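Similar to sp|P32453 Saccharomyces cerevisiae YNL315c ATP11 (Candida glabrata CBS 138, PDB 2P4F) is a mitochondrial member of the ATP11 chaperone family that probably binds unfolded protein, as expected of an assembly factor for the F1 part of ATP synthase. Local coordinates at residues E270-Q273 against L274-F278. Sequence-based numbering, arbitrary orientation.
Sequences ERIQ and LLEDF
Gln273 and Asp277, one helical turn apart, meet twice: through the backbone, where Asp277 N donates to Gln273 O at 2.8 Å, and through their ends, where Gln273 NE2 gives a hydrogen to Asp277 OD1 at 3.1 Å. The side-chain bond is fairly straight (156° at the hydrogen). Asp277 OD1 lies almost in the amide plane of Gln273, whereas the amide nitrogen comes to the aspartate from above its carboxylate plane, the two flat groups being turned 47° apart. CG of Gln273, anti to the backbone N (chi1 -176°), leads towards the C-terminal end; the bend at chi2 swings the amide towards the Glu276 side, with NE2 directed on down the helix.

Gln273 and Glu276 cross at about a right angle, and water joins their ends. One molecule accepts from Gln273 NE2 and donates to Glu276 OE1; a second donates to both Gln273 OE1 and Glu276 OE1. These bridges would tend to hold the amide's rotation and mark the wet side of the helix. The Ile272 and Glu276 side chains lie side by side, CG2 of Ile272 resting 3.9 Å from OE2 of Glu276, and both also touch Tyr150 of helix 140-153.

The buried part of the turn is close-packed: Leu274 packs on Leu290 and Leu293 of helix 287-295, and Leu275, roughly across the helix from Gln273, lies on Phe157 of strand 156-162. Buried Arg271, whose CB points away from 274-278, donates to the carbonyls of Leu293 and Glu298. Leu275 N to Arg271 O (3.0 Å) and Glu276 N to Ile272 O (2.9 Å) continue the backbone bonding through the turn. Together these features make helix 266-280 an amphipathic alpha-helix with regular i to i+4 bonding, its leucine face set between the edge strand of the antiparallel sheet and the C-terminal helix.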
loop_
_atom_site.group_PDB
_atom_site.type_symbol
_atom_site.label_atom_id
_atom_site.label_comp_id
_atom_site.label_asym_id
_atom_site.label_seq_id
_atom_site.Cartn_x
_atom_site.Cartn_y
_atom_site.Cartn_z
ATOM N N GLU A 270 -0.182 18.221 -7.614
ATOM C CA GLU A 270 0.885 17.875 -8.547
ATOM C C GLU A 270 1.215 16.387 -8.450
ATOM O O GLU A 270 1.445 15.711 -9.460
ATOM C CB GLU A 270 2.169 18.623 -8.265
ATOM C CG GLU A 270 2.175 20.075 -8.661
ATOM C CD GLU A 270 3.566 20.627 -8.337
ATOM O OE1 GLU A 270 3.715 21.325 -7.309
ATOM O OE2 GLU A 270 4.459 20.336 -9.162
ATOM N N ARG A 271 1.201 15.877 -7.218
ATOM C CA ARG A 271 1.425 14.430 -7.070
ATOM C C ARG A 271 0.337 13.597 -7.727
ATOM O O ARG A 271 0.640 12.593 -8.440
ATOM C CB ARG A 271 1.496 14.061 -5.578
ATOM C CG ARG A 271 2.781 14.571 -4.928
ATOM C CD ARG A 271 3.049 13.850 -3.584
ATOM N NE ARG A 271 4.306 14.390 -3.065
ATOM C CZ ARG A 271 4.390 15.342 -2.124
ATOM N NH1 ARG A 271 3.279 15.846 -1.564
ATOM N NH2 ARG A 271 5.580 15.807 -1.708
ATOM N N ILE A 272 -0.925 13.967 -7.522
ATOM C CA ILE A 272 -2.006 13.189 -8.119
ATOM C C ILE A 272 -1.916 13.294 -9.635
ATOM O O ILE A 272 -2.117 12.314 -10.354
ATOM C CB ILE A 272 -3.354 13.675 -7.582
ATOM C CG1 ILE A 272 -3.517 13.262 -6.115
ATOM C CG2 ILE A 272 -4.493 13.191 -8.472
ATOM C CD1 ILE A 272 -4.559 14.023 -5.346
ATOM N N GLN A 273 -1.605 14.479 -10.157
ATOM C CA GLN A 273 -1.540 14.638 -11.618
ATOM C C GLN A 273 -0.420 13.774 -12.199
ATOM O O GLN A 273 -0.532 13.211 -13.295
ATOM C CB GLN A 273 -1.288 16.125 -11.972
ATOM C CG GLN A 273 -1.310 16.355 -13.493
ATOM C CD GLN A 273 -2.706 16.159 -14.060
ATOM O OE1 GLN A 273 -3.681 16.747 -13.586
ATOM N NE2 GLN A 273 -2.857 15.312 -15.085
ATOM N N LEU A 274 0.702 13.663 -11.447
ATOM C CA LEU A 274 1.772 12.820 -11.963
ATOM C C LEU A 274 1.371 11.350 -12.000
ATOM O O LEU A 274 1.732 10.575 -12.924
ATOM C CB LEU A 274 3.006 12.947 -11.060
ATOM C CG LEU A 274 4.301 12.383 -11.599
ATOM C CD1 LEU A 274 4.794 13.147 -12.835
ATOM C CD2 LEU A 274 5.367 12.347 -10.490
ATOM N N LEU A 275 0.670 10.916 -10.961
ATOM C CA LEU A 275 0.136 9.540 -10.910
ATOM C C LEU A 275 -0.771 9.293 -12.116
ATOM O O LEU A 275 -0.697 8.240 -12.833
ATOM C CB LEU A 275 -0.639 9.328 -9.595
ATOM C CG LEU A 275 -1.413 8.008 -9.515
ATOM C CD1 LEU A 275 -0.443 6.838 -9.476
ATOM C CD2 LEU A 275 -2.305 8.053 -8.276
ATOM N N GLU A 276 -1.668 10.246 -12.362
ATOM C CA GLU A 276 -2.596 10.048 -13.495
ATOM C C GLU A 276 -1.855 10.063 -14.817
ATOM O O GLU A 276 -2.087 9.244 -15.707
ATOM C CB GLU A 276 -3.701 11.130 -13.460
ATOM C CG GLU A 276 -4.612 10.932 -12.222
ATOM C CD GLU A 276 -5.643 12.017 -12.091
ATOM O OE1 GLU A 276 -5.473 13.133 -12.659
ATOM O OE2 GLU A 276 -6.676 11.755 -11.408
ATOM N N ASP A 277 -0.901 10.986 -14.960
ATOM C CA ASP A 277 -0.148 11.034 -16.215
ATOM C C ASP A 277 0.624 9.764 -16.478
ATOM O O ASP A 277 0.707 9.284 -17.631
ATOM C CB ASP A 277 0.833 12.218 -16.163
ATOM C CG ASP A 277 0.139 13.544 -16.375
ATOM O OD1 ASP A 277 -1.022 13.606 -16.825
ATOM O OD2 ASP A 277 0.794 14.572 -16.055
ATOM N N PHE A 278 1.207 9.177 -15.420
ATOM C CA PHE A 278 1.900 7.898 -15.603
ATOM C C PHE A 278 0.905 6.851 -16.122
ATOM O O PHE A 278 1.185 6.140 -17.099
ATOM C CB PHE A 278 2.503 7.458 -14.258
ATOM C CG PHE A 278 3.249 6.131 -14.390
ATOM C CD1 PHE A 278 4.575 6.096 -14.817
ATOM C CD2 PHE A 278 2.595 4.940 -14.058
ATOM C CE1 PHE A 278 5.205 4.876 -14.924
ATOM C CE2 PHE A 278 3.220 3.714 -14.177
ATOM C CZ PHE A 278 4.534 3.700 -14.584
HETATM O O HOH W 1 -5.262 13.309 -15.689
HETATM O O HOH W 2 -5.337 15.517 -11.805
#